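Local structure of glycogen synthase (Cyanobacterium sp. CLg1, 6GNF) at residues A[262-273]-A[292-303]; A[21-29]-A[164-174]. The protein belongs to the bacterial glycogen and starch synthases, glycosyltransferases built from two Rossmann-like domains with a ligand-binding cleft between them. All coordinates share one frame; numbering follows the deposited sequence.

In the fold
Both contacts join parallel neighbours of one mixed beta-sheet in the N-terminal Rossmann-like domain. Contact 2 pairs strands 23-27 and 166-170 in the middle of the sheet, while contact 1 pairs 267-270 with the outermost strand 298-300; strand 195-200 runs between the two pairs. Their centres lie 14 Å apart and their nearest atoms about 7 Å apart, without touching. They converge on the bound AC1 unit, where Asp171 of contact 2 and Asn303 of contact 1 each hydrogen-bond to it. His201, just past the intervening strand, binds AC1 too. The side chain of Asn303 is about 6 Å from ADP, that of His173 about 11 Å.

Contact 1 (A[262-273]-A[292-303]); sequences FLNCDQALTVSP and VARDVGLTGITN. With AC1 (4,6-dideoxy-4-{[(1S,4R,5S,6S)-4,5,6-trihydroxy-3-(hydroxymethyl)cyclohex-2-en-1-yl]amino}-alpha-D-glucopyranose), chain D.
Val292 and Val296, on one side of helix 290-296, pack against the end of helix 257-264. CG1 of Val292 stands 3.7 Å from Phe262 CB and reaches CD2 of the ring obliquely, while Leu263 crosses Val292 at about a right angle and brings CD2 alone to it. Val296 sets both methyl groups against the carbonyl of Phe262, and its CG1 also meets Ala268 CB at 4.0 Å. Gly297, the first residue past the helix, has positive phi, and the chain then runs on as the edge strand of the Rossmann-like sheet, parallel to 267-270. A chi1 of 179° swings the branch of Leu298 away from its own N, so that CD1 reaches the neighbouring strand, 3.6 Å from Leu269 C and also near Ala268 CB. Leu269 and Thr299 extend together on the other face, CD2 of Leu269 3.8 Å from Thr299 CB. Thr270 N donates to Thr299 O (2.8 Å) and Thr270 O accepts from Ile301 N (2.9 Å), whereas the bond from Thr299 N to Ala268 O is weak. A water there bridges Gln267 NE2, Ala268 O and Thr299 OG1. The hydroxyl of Thr270 turns outside the pair, to Leu200 O. Beyond the strands, Pro273 crosses Thr302 almost perpendicularly, CD against OG1. Val271 and Asn303 meet at a slant: Val271 CG1 approaches OD1 of Asn303 at 3.4 Å, while the other branch of the amide, ND2, donates to O6B of AC1 at 2.8 Å.

Contact 2 (A[21-29]-A[164-174]); sequences MLNICFVST and NTIFVCNDWHT. With GLC (alpha-D-glucopyranose), chain B; AC1 (4,6-dideoxy-4-{[(1S,4R,5S,6S)-4,5,6-trihydroxy-3-(hydroxymethyl)cyclohex-2-en-1-yl]amino}-alpha-D-glucopyranose), chain D; SO4 (sulfate ion), chain H.
Strands 23-27 and 166-170 run parallel, their axes 4.6 Å apart at closest and inclined by 21°, with backbone bonds from Ile166 N to Asn23 O through to Asn170 N to Val27 O. They are central strands of a Rossmann-like sheet, whose C-terminal edge carries ligand-binding loops. Ile24, Phe26, Ile166 and Val168 share one face; there Val168 CB sits over the Phe26 ring, 4.1 Å from its centroid, a CH-pi contact offset toward the rim. Val168 CG2 meets Ile24 CG2. On the face opposite, Cys25 SG extends anti to its backbone N (chi1 180°) and approaches the Phe167 ring obliquely, a sulfur-aromatic contact with CD1 4.0 Å away. At the start of the pair, Asn23 ND2 donates both to Asn164 O and to a sulfate ion (probably from the crystallisation liquor), which Asn164 ND2 also binds. At the far end, Val27 O accepts two bonds from Asn170: the backbone N arrives nearly along the carbonyl direction, whereas ND2 (3.0 Å) comes from above the carbonyl plane. The other end of this amide, OD1, accepts from His201 NE2, so both ends are held. Thr29 CG2 lies over one face of the His173 ring, and Trp172 NE1 over the opposite one; this N-H also donates to O3 of GLC (3.3 Å). Asp171 OD2 accepts from both O2 (2.5 Å) and O3 (2.7 Å) of AC1.

Contact 1 (A[262-273]-A[292-303])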
loop_
_atom_site.group_PDB
_atom_site.type_symbol
_atom_site.label_atom_id
_atom_site.label_comp_id
_atom_site.label_asym_id
_atom_site.label_seq_id
_atom_site.Cartn_x
_atom_site.Cartn_y
_atom_site.Cartn_z
ATOM N N PHE A 262 -1.158 18.255 1.616
ATOM C CA PHE A 262 -0.809 18.474 3.023
ATOM C C PHE A 262 -1.177 19.873 3.477
ATOM O O PHE A 262 -1.682 20.057 4.582
ATOM C CB PHE A 262 0.688 18.261 3.286
ATOM C CG PHE A 262 1.096 16.824 3.434
ATOM C CD1 PHE A 262 0.212 15.856 3.909
ATOM C CD2 PHE A 262 2.381 16.438 3.118
ATOM C CE1 PHE A 262 0.610 14.533 4.046
ATOM C CE2 PHE A 262 2.789 15.125 3.260
ATOM C CZ PHE A 262 1.902 14.171 3.725
ATOM N N LEU A 263 -0.909 20.858 2.627
ATOM C CA LEU A 263 -1.119 22.253 2.995
ATOM C C LEU A 263 -2.585 22.666 2.989
ATOM O O LEU A 263 -2.926 23.710 3.528
ATOM C CB LEU A 263 -0.320 23.180 2.069
ATOM C CG LEU A 263 1.204 23.102 2.212
ATOM C CD1 LEU A 263 1.896 23.898 1.114
ATOM C CD2 LEU A 263 1.650 23.586 3.582
ATOM N N ASN A 264 -3.459 21.872 2.376
ATOM C CA ASN A 264 -4.857 22.254 2.247
ATOM C C ASN A 264 -5.843 21.366 2.991
ATOM O O ASN A 264 -7.007 21.745 3.125
ATOM C CB ASN A 264 -5.238 22.348 0.764
ATOM C CG ASN A 264 -4.761 23.638 0.128
ATOM O OD1 ASN A 264 -5.442 24.655 0.189
ATOM N ND2 ASN A 264 -3.579 23.611 -0.473
ATOM N N CYS A 265 -5.392 20.227 3.508
ATOM C CA CYS A 265 -6.301 19.333 4.217
ATOM C C CYS A 265 -6.554 19.862 5.618
ATOM O O CYS A 265 -5.843 20.741 6.098
ATOM C CB CYS A 265 -5.739 17.908 4.284
ATOM S SG CYS A 265 -4.274 17.736 5.337
ATOM N N ASP A 266 -7.558 19.306 6.278
ATOM C CA ASP A 266 -7.833 19.638 7.672
ATOM C C ASP A 266 -6.961 18.822 8.613
ATOM O O ASP A 266 -6.648 19.268 9.708
ATOM C CB ASP A 266 -9.311 19.412 7.990
ATOM C CG ASP A 266 -10.199 20.359 7.230
ATOM O OD1 ASP A 266 -9.939 21.575 7.344
ATOM O OD2 ASP A 266 -11.092 19.908 6.493
ATOM N N GLN A 267 -6.568 17.623 8.196
ATOM C CA GLN A 267 -5.644 16.827 8.991
ATOM C C GLN A 267 -4.924 15.789 8.151
ATOM O O GLN A 267 -5.519 15.183 7.252
ATOM C CB GLN A 267 -6.365 16.136 10.146
ATOM C CG GLN A 267 -5.407 15.468 11.118
ATOM C CD GLN A 267 -5.979 15.292 12.503
ATOM O OE1 GLN A 267 -7.101 15.723 12.793
ATOM N NE2 GLN A 267 -5.197 14.682 13.373
ATOM N N ALA A 268 -3.645 15.599 8.453
ATOM C CA ALA A 268 -2.808 14.657 7.730
ATOM C C ALA A 268 -2.512 13.464 8.624
ATOM O O ALA A 268 -2.127 13.629 9.772
ATOM C CB ALA A 268 -1.521 15.337 7.304
ATOM N N LEU A 269 -2.774 12.265 8.108
ATOM C CA LEU A 269 -2.529 11.018 8.826
ATOM C C LEU A 269 -1.668 10.094 7.990
ATOM O O LEU A 269 -1.568 10.233 6.764
ATOM C CB LEU A 269 -3.846 10.295 9.116
ATOM C CG LEU A 269 -4.906 11.008 9.952
ATOM C CD1 LEU A 269 -6.173 10.178 10.028
ATOM C CD2 LEU A 269 -4.379 11.286 11.347
ATOM N N THR A 270 -1.066 9.112 8.651
ATOM C CA THR A 270 -0.367 8.050 7.934
ATOM C C THR A 270 -0.520 6.695 8.643
ATOM O O THR A 270 -1.244 6.591 9.639
ATOM C CB THR A 270 1.104 8.422 7.665
ATOM O OG1 THR A 270 1.665 7.491 6.728
ATOM C CG2 THR A 270 1.915 8.443 8.948
ATOM N N VAL A 271 0.159 5.670 8.129
ATOM C CA VAL A 271 -0.219 4.294 8.423
ATOM C C VAL A 271 0.646 3.586 9.483
ATOM O O VAL A 271 0.536 2.372 9.666
ATOM C CB VAL A 271 -0.319 3.473 7.123
ATOM C CG1 VAL A 271 -1.484 3.980 6.284
ATOM C CG2 VAL A 271 0.972 3.537 6.318
ATOM N N SER A 272 1.465 4.346 10.209
ATOM C CA SER A 272 2.087 3.881 11.461
ATOM C C SER A 272 2.732 5.065 12.198
ATOM O O SER A 272 3.224 5.999 11.553
ATOM C CB SER A 272 3.139 2.786 11.226
ATOM O OG SER A 272 4.354 3.318 10.758
ATOM N N PRO A 273 2.685 5.060 13.548
ATOM C CA PRO A 273 3.319 6.128 14.333
ATOM C C PRO A 273 4.808 6.298 14.046
ATOM O O PRO A 273 5.321 7.406 14.073
ATOM C CB PRO A 273 3.160 5.663 15.786
ATOM C CG PRO A 273 2.110 4.613 15.777
ATOM C CD PRO A 273 2.034 4.041 14.397
ATOM N N VAL A 292 7.196 20.319 5.434
ATOM C CA VAL A 292 5.760 20.465 5.219
ATOM C C VAL A 292 4.973 19.597 6.206
ATOM O O VAL A 292 4.035 20.077 6.833
ATOM C CB VAL A 292 5.360 20.127 3.769
ATOM C CG1 VAL A 292 3.849 20.147 3.605
ATOM C CG2 VAL A 292 6.003 21.107 2.796
ATOM N N ALA A 293 5.376 18.339 6.359
ATOM C CA ALA A 293 4.719 17.422 7.295
ATOM C C ALA A 293 4.781 17.927 8.737
ATOM O O ALA A 293 3.768 17.894 9.441
ATOM C CB ALA A 293 5.334 16.035 7.192
ATOM N N ARG A 294 5.952 18.418 9.151
ATOM C CA ARG A 294 6.112 19.069 10.454
ATOM C C ARG A 294 5.199 20.272 10.621
ATOM O O ARG A 294 4.598 20.459 11.666
ATOM C CB ARG A 294 7.537 19.572 10.652
ATOM C CG ARG A 294 8.503 18.525 11.132
ATOM C CD ARG A 294 9.757 19.170 11.683
ATOM N NE ARG A 294 10.464 20.008 10.709
ATOM C CZ ARG A 294 11.325 19.563 9.788
ATOM N NH1 ARG A 294 11.605 18.265 9.665
ATOM N NH2 ARG A 294 11.909 20.430 8.967
ATOM N N ASP A 295 5.199 21.139 9.620
ATOM C CA ASP A 295 4.386 22.341 9.635
ATOM C C ASP A 295 2.910 22.001 9.837
ATOM O O ASP A 295 2.242 22.596 10.676
ATOM C CB ASP A 295 4.583 23.097 8.317
ATOM C CG ASP A 295 3.799 24.389 8.251
ATOM O OD1 ASP A 295 3.689 25.098 9.273
ATOM O OD2 ASP A 295 3.294 24.702 7.148
ATOM N N VAL A 296 2.422 21.018 9.092
ATOM C CA VAL A 296 1.009 20.660 9.106
ATOM C C VAL A 296 0.666 19.728 10.272
ATOM O O VAL A 296 -0.465 19.752 10.763
ATOM C CB VAL A 296 0.632 20.037 7.747
ATOM C CG1 VAL A 296 -0.666 19.244 7.814
ATOM C CG2 VAL A 296 0.539 21.137 6.701
ATOM N N GLY A 297 1.650 18.961 10.754
ATOM C CA GLY A 297 1.399 17.934 11.754
ATOM C C GLY A 297 0.930 16.658 11.082
ATOM O O GLY A 297 0.057 16.683 10.216
ATOM N N LEU A 298 1.527 15.538 11.471
ATOM C CA LEU A 298 1.262 14.247 10.863
ATOM C C LEU A 298 1.212 13.186 11.957
ATOM O O LEU A 298 2.169 13.006 12.688
ATOM C CB LEU A 298 2.366 13.912 9.850
ATOM C CG LEU A 298 2.282 12.578 9.104
ATOM C CD1 LEU A 298 1.030 12.520 8.237
ATOM C CD2 LEU A 298 3.519 12.379 8.249
ATOM N N THR A 299 0.078 12.495 12.069
ATOM C CA THR A 299 -0.127 11.429 13.053
ATOM C C THR A 299 -0.221 10.091 12.338
ATOM O O THR A 299 -0.814 10.000 11.261
ATOM C CB THR A 299 -1.453 11.633 13.813
ATOM O OG1 THR A 299 -1.437 12.903 14.450
ATOM C CG2 THR A 299 -1.668 10.567 14.867
ATOM N N GLY A 300 0.317 9.050 12.972
ATOM C CA GLY A 300 0.304 7.708 12.427
ATOM C C GLY A 300 -0.625 6.785 13.190
ATOM O O GLY A 300 -0.714 6.847 14.418
ATOM N N ILE A 301 -1.317 5.925 12.447
ATOM C CA ILE A 301 -2.148 4.866 13.011
ATOM C C ILE A 301 -1.802 3.577 12.285
ATOM O O ILE A 301 -1.982 3.483 11.079
ATOM C CB ILE A 301 -3.650 5.156 12.821
ATOM C CG1 ILE A 301 -4.031 6.450 13.538
ATOM C CG2 ILE A 301 -4.484 3.998 13.352
ATOM C CD1 ILE A 301 -5.439 6.912 13.241
ATOM N N THR A 302 -1.311 2.591 13.026
ATOM C CA THR A 302 -0.879 1.324 12.445
ATOM C C THR A 302 -2.036 0.593 11.775
ATOM O O THR A 302 -3.063 0.364 12.407
ATOM C CB THR A 302 -0.270 0.421 13.536
ATOM O OG1 THR A 302 0.855 1.082 14.118
ATOM C CG2 THR A 302 0.189 -0.917 12.974
ATOM N N ASN A 303 -1.842 0.179 10.521
ATOM C CA ASN A 303 -2.864 -0.575 9.797
ATOM C C ASN A 303 -3.187 -1.865 10.523
ATOM O O ASN A 303 -2.296 -2.500 11.078
ATOM C CB ASN A 303 -2.401 -0.968 8.387
ATOM C CG ASN A 303 -2.360 0.192 7.417
ATOM O OD1 ASN A 303 -3.041 1.210 7.599
ATOM N ND2 ASN A 303 -1.574 0.033 6.358
HETATM C C1 AC1 D . 0.694 2.263 -4.620
HETATM O O2 AC1 D . 0.245 4.455 -3.657
HETATM C C2 AC1 D . 0.297 3.043 -3.366
HETATM C C4A AC1 D . 1.698 0.200 3.264
HETATM C C3 AC1 D . 1.248 2.767 -2.200
HETATM O O3 AC1 D . 0.686 3.392 -1.042
HETATM C C4 AC1 D . 1.453 1.252 -1.973
HETATM N N4A AC1 D . 2.358 0.908 -0.852
HETATM C C5 AC1 D . 1.945 0.665 -3.305
HETATM O O5 AC1 D . 0.955 0.884 -4.319
HETATM C C6 AC1 D . 2.208 -0.831 -3.243
HETATM C C1B AC1 D . 2.190 1.327 0.542
HETATM C C2B AC1 D . 3.338 0.893 1.501
HETATM O O2B AC1 D . 4.447 0.298 0.836
HETATM C C3B AC1 D . 2.984 -0.124 2.562
HETATM O O3B AC1 D . 4.012 -0.142 3.552
HETATM O O4 AC1 D . 1.386 -0.936 4.077
HETATM C C5B AC1 D . 0.598 0.466 2.270
HETATM C C7B AC1 D . 0.828 0.918 1.048
HETATM C C6B AC1 D . -0.818 0.252 2.704
HETATM O O6B AC1 D . -1.039 1.105 3.829
HETATM O O HOH W 1 -2.598 14.413 12.212
HETATM O O HOH W 2 -2.496 17.527 10.299
#

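Contact 2 (A[21-29]-A[164-174])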
loop_
_atom_site.group_PDB
_atom_site.type_symbol
_atom_site.label_atom_id
_atom_site.label_comp_id
_atom_site.label_asym_id
_atom_site.label_seq_id
_atom_site.Cartn_x
_atom_site.Cartn_y
_atom_site.Cartn_z
ATOM N N MET A 21 -23.528 9.194 14.165
ATOM C CA MET A 21 -23.137 8.626 12.886
ATOM C C MET A 21 -22.305 9.609 12.056
ATOM O O MET A 21 -22.747 10.711 11.758
ATOM C CB MET A 21 -24.404 8.223 12.127
ATOM C CG MET A 21 -24.172 7.419 10.857
ATOM S SD MET A 21 -25.713 6.838 10.111
ATOM C CE MET A 21 -26.275 5.655 11.336
ATOM N N LEU A 22 -21.079 9.208 11.728
ATOM C CA LEU A 22 -20.211 9.948 10.824
ATOM C C LEU A 22 -20.485 9.573 9.373
ATOM O O LEU A 22 -20.882 8.449 9.081
ATOM C CB LEU A 22 -18.744 9.648 11.122
ATOM C CG LEU A 22 -18.251 10.009 12.517
ATOM C CD1 LEU A 22 -16.938 9.306 12.801
ATOM C CD2 LEU A 22 -18.110 11.514 12.664
ATOM N N ASN A 23 -20.243 10.528 8.483
ATOM C CA ASN A 23 -20.305 10.322 7.048
ATOM C C ASN A 23 -18.887 10.369 6.500
ATOM O O ASN A 23 -18.239 11.415 6.545
ATOM C CB ASN A 23 -21.144 11.422 6.408
ATOM C CG ASN A 23 -22.589 11.406 6.881
ATOM O OD1 ASN A 23 -23.240 10.369 6.883
ATOM N ND2 ASN A 23 -23.096 12.561 7.273
ATOM N N ILE A 24 -18.394 9.234 6.018
ATOM C CA ILE A 24 -17.009 9.122 5.593
ATOM C C ILE A 24 -16.942 8.651 4.149
ATOM O O ILE A 24 -17.444 7.588 3.815
ATOM C CB ILE A 24 -16.232 8.138 6.482
ATOM C CG1 ILE A 24 -16.465 8.458 7.961
ATOM C CG2 ILE A 24 -14.741 8.197 6.173
ATOM C CD1 ILE A 24 -16.022 7.366 8.891
ATOM N N CYS A 25 -16.259 9.427 3.315
ATOM C CA CYS A 25 -16.113 9.117 1.902
ATOM C C CYS A 25 -14.632 8.908 1.576
ATOM O O CYS A 25 -13.859 9.866 1.595
ATOM C CB CYS A 25 -16.690 10.261 1.075
ATOM S SG CYS A 25 -16.565 10.016 -0.703
ATOM N N PHE A 26 -14.239 7.653 1.340
ATOM C CA PHE A 26 -12.846 7.308 1.008
ATOM C C PHE A 26 -12.646 7.448 -0.483
ATOM O O PHE A 26 -13.452 6.935 -1.272
ATOM C CB PHE A 26 -12.524 5.856 1.378
ATOM C CG PHE A 26 -12.213 5.652 2.827
ATOM C CD1 PHE A 26 -13.217 5.677 3.770
ATOM C CD2 PHE A 26 -10.915 5.421 3.246
ATOM C CE1 PHE A 26 -12.934 5.483 5.114
ATOM C CE2 PHE A 26 -10.621 5.225 4.586
ATOM C CZ PHE A 26 -11.632 5.253 5.521
ATOM N N VAL A 27 -11.572 8.121 -0.875
ATOM C CA VAL A 27 -11.282 8.299 -2.283
ATOM C C VAL A 27 -9.909 7.696 -2.554
ATOM O O VAL A 27 -8.949 7.978 -1.850
ATOM C CB VAL A 27 -11.318 9.794 -2.668
ATOM C CG1 VAL A 27 -11.264 9.963 -4.178
ATOM C CG2 VAL A 27 -12.583 10.447 -2.126
ATOM N N SER A 28 -9.830 6.813 -3.543
ATOM C CA SER A 28 -8.555 6.208 -3.907
ATOM C C SER A 28 -8.573 5.660 -5.313
ATOM O O SER A 28 -9.619 5.542 -5.932
ATOM C CB SER A 28 -8.168 5.083 -2.931
ATOM O OG SER A 28 -8.995 3.965 -3.023
ATOM N N THR A 29 -7.402 5.245 -5.772
ATOM C CA THR A 29 -7.275 4.551 -7.052
ATOM C C THR A 29 -7.523 3.053 -6.923
ATOM O O THR A 29 -7.707 2.391 -7.927
ATOM C CB THR A 29 -5.867 4.748 -7.635
ATOM O OG1 THR A 29 -4.905 4.506 -6.597
ATOM C CG2 THR A 29 -5.699 6.155 -8.106
ATOM N N ASN A 164 -22.335 17.078 5.162
ATOM C CA ASN A 164 -21.553 16.906 6.388
ATOM C C ASN A 164 -20.681 15.682 6.297
ATOM O O ASN A 164 -20.856 14.717 7.052
ATOM C CB ASN A 164 -22.456 16.836 7.607
ATOM C CG ASN A 164 -23.164 18.150 7.857
ATOM O OD1 ASN A 164 -22.559 19.219 7.788
ATOM N ND2 ASN A 164 -24.457 18.082 8.091
ATOM N N THR A 165 -19.714 15.761 5.387
ATOM C CA THR A 165 -18.938 14.619 4.966
ATOM C C THR A 165 -17.460 14.834 5.240
ATOM O O THR A 165 -16.966 15.941 5.099
ATOM C CB THR A 165 -19.164 14.378 3.465
ATOM O OG1 THR A 165 -20.531 13.986 3.281
ATOM C CG2 THR A 165 -18.229 13.298 2.927
ATOM N N ILE A 166 -16.784 13.766 5.656
ATOM C CA ILE A 166 -15.337 13.738 5.773
ATOM C C ILE A 166 -14.792 12.984 4.565
ATOM O O ILE A 166 -15.051 11.792 4.406
ATOM C CB ILE A 166 -14.893 13.023 7.064
ATOM C CG1 ILE A 166 -15.391 13.789 8.292
ATOM C CG2 ILE A 166 -13.374 12.896 7.128
ATOM C CD1 ILE A 166 -15.251 13.027 9.588
ATOM N N PHE A 167 -14.020 13.673 3.730
ATOM C CA PHE A 167 -13.345 13.042 2.607
ATOM C C PHE A 167 -11.980 12.517 3.056
ATOM O O PHE A 167 -11.135 13.291 3.494
ATOM C CB PHE A 167 -13.142 14.043 1.467
ATOM C CG PHE A 167 -14.414 14.448 0.773
ATOM C CD1 PHE A 167 -14.947 13.665 -0.242
ATOM C CD2 PHE A 167 -15.074 15.618 1.123
ATOM C CE1 PHE A 167 -16.115 14.035 -0.883
ATOM C CE2 PHE A 167 -16.237 15.992 0.487
ATOM C CZ PHE A 167 -16.757 15.202 -0.521
ATOM N N VAL A 168 -11.758 11.213 2.916
ATOM C CA VAL A 168 -10.443 10.627 3.175
ATOM C C VAL A 168 -9.727 10.402 1.845
ATOM O O VAL A 168 -10.120 9.553 1.035
ATOM C CB VAL A 168 -10.551 9.305 3.955
ATOM C CG1 VAL A 168 -9.168 8.749 4.261
ATOM C CG2 VAL A 168 -11.306 9.518 5.259
ATOM N N CYS A 169 -8.719 11.231 1.596
ATOM C CA CYS A 169 -7.939 11.195 0.368
ATOM C C CYS A 169 -6.721 10.305 0.564
ATOM O O CYS A 169 -5.841 10.617 1.364
ATOM C CB CYS A 169 -7.487 12.607 0.018
ATOM S SG CYS A 169 -8.867 13.779 0.040
ATOM N N ASN A 170 -6.679 9.210 -0.183
ATOM C CA ASN A 170 -5.606 8.245 -0.060
ATOM C C ASN A 170 -4.508 8.524 -1.067
ATOM O O ASN A 170 -4.744 8.526 -2.265
ATOM C CB ASN A 170 -6.162 6.834 -0.236
ATOM C CG ASN A 170 -7.049 6.432 0.914
ATOM O OD1 ASN A 170 -6.579 5.953 1.939
ATOM N ND2 ASN A 170 -8.352 6.649 0.764
ATOM N N ASP A 171 -3.318 8.837 -0.559
ATOM C CA ASP A 171 -2.113 9.001 -1.362
ATOM C C ASP A 171 -2.169 10.152 -2.375
ATOM O O ASP A 171 -3.147 10.922 -2.426
ATOM C CB ASP A 171 -1.727 7.681 -2.046
ATOM C CG ASP A 171 -0.596 6.935 -1.311
ATOM O OD1 ASP A 171 0.116 7.486 -0.447
ATOM O OD2 ASP A 171 -0.461 5.743 -1.618
ATOM N N TRP A 172 -1.080 10.312 -3.126
ATOM C CA TRP A 172 -0.917 11.478 -3.979
ATOM C C TRP A 172 -1.990 11.602 -5.062
ATOM O O TRP A 172 -2.308 12.713 -5.475
ATOM C CB TRP A 172 0.478 11.508 -4.604
ATOM C CG TRP A 172 0.709 10.473 -5.645
ATOM C CD1 TRP A 172 1.256 9.236 -5.461
ATOM C CD2 TRP A 172 0.415 10.577 -7.043
ATOM N NE1 TRP A 172 1.311 8.557 -6.658
ATOM C CE2 TRP A 172 0.803 9.362 -7.644
ATOM C CE3 TRP A 172 -0.140 11.575 -7.842
ATOM C CZ2 TRP A 172 0.662 9.129 -9.009
ATOM C CZ3 TRP A 172 -0.287 11.336 -9.196
ATOM C CH2 TRP A 172 0.113 10.123 -9.766
ATOM N N HIS A 173 -2.547 10.477 -5.507
ATOM C CA HIS A 173 -3.498 10.470 -6.633
ATOM C C HIS A 173 -4.720 11.339 -6.378
ATOM O O HIS A 173 -5.312 11.883 -7.314
ATOM C CB HIS A 173 -3.999 9.057 -6.945
ATOM C CG HIS A 173 -2.925 8.017 -6.958
ATOM N ND1 HIS A 173 -2.636 7.237 -5.856
ATOM C CD2 HIS A 173 -2.074 7.626 -7.937
ATOM C CE1 HIS A 173 -1.643 6.420 -6.156
ATOM N NE2 HIS A 173 -1.283 6.636 -7.411
ATOM N N THR A 174 -5.125 11.405 -5.114
ATOM C CA THR A 174 -6.318 12.127 -4.710
ATOM C C THR A 174 -5.988 13.385 -3.904
ATOM O O THR A 174 -6.873 13.979 -3.273
ATOM C CB THR A 174 -7.207 11.225 -3.841
ATOM O OG1 THR A 174 -6.499 10.888 -2.636
ATOM C CG2 THR A 174 -7.586 9.968 -4.608
HETATM C C1 GLC B . 2.993 3.818 -9.128
HETATM C C2 GLC B . 2.003 4.747 -8.408
HETATM C C3 GLC B . 2.069 4.498 -6.904
HETATM C C4 GLC B . 1.810 3.023 -6.609
HETATM C C5 GLC B . 2.867 2.185 -7.342
HETATM C C6 GLC B . 2.771 0.676 -7.069
HETATM O O2 GLC B . 2.309 6.123 -8.661
HETATM O O3 GLC B . 1.135 5.315 -6.198
HETATM O O4 GLC B . 1.867 2.843 -5.190
HETATM O O5 GLC B . 2.764 2.448 -8.751
HETATM O O6 GLC B . 1.521 0.122 -7.509
HETATM C C1 AC1 D . 0.694 2.263 -4.620
HETATM O O2 AC1 D . 0.245 4.455 -3.657
HETATM C C2 AC1 D . 0.297 3.043 -3.366
HETATM C C4A AC1 D . 1.698 0.200 3.264
HETATM C C3 AC1 D . 1.248 2.767 -2.200
HETATM O O3 AC1 D . 0.686 3.392 -1.042
HETATM C C4 AC1 D . 1.453 1.252 -1.973
HETATM N N4A AC1 D . 2.358 0.908 -0.852
HETATM C C5 AC1 D . 1.945 0.665 -3.305
HETATM O O5 AC1 D . 0.955 0.884 -4.319
HETATM C C6 AC1 D . 2.208 -0.831 -3.243
HETATM C C1B AC1 D . 2.190 1.327 0.542
HETATM C C2B AC1 D . 3.338 0.893 1.501
HETATM O O2B AC1 D . 4.447 0.298 0.836
HETATM C C3B AC1 D . 2.984 -0.124 2.562
HETATM O O3B AC1 D . 4.012 -0.142 3.552
HETATM O O4 AC1 D . 1.386 -0.936 4.077
HETATM C C5B AC1 D . 0.598 0.466 2.270
HETATM C C7B AC1 D . 0.828 0.918 1.048
HETATM C C6B AC1 D . -0.818 0.252 2.704
HETATM O O6B AC1 D . -1.039 1.105 3.829
HETATM S S SO4 H . -26.171 14.564 8.504
HETATM O O1 SO4 H . -25.777 15.485 7.416
HETATM O O2 SO4 H . -25.447 14.944 9.743
HETATM O O3 SO4 H . -25.835 13.165 8.145
HETATM O O4 SO4 H . -27.639 14.677 8.695
HETATM O O HOH W 3 -19.581 13.070 9.233
HETATM O O HOH W 4 -5.415 6.569 -4.002
#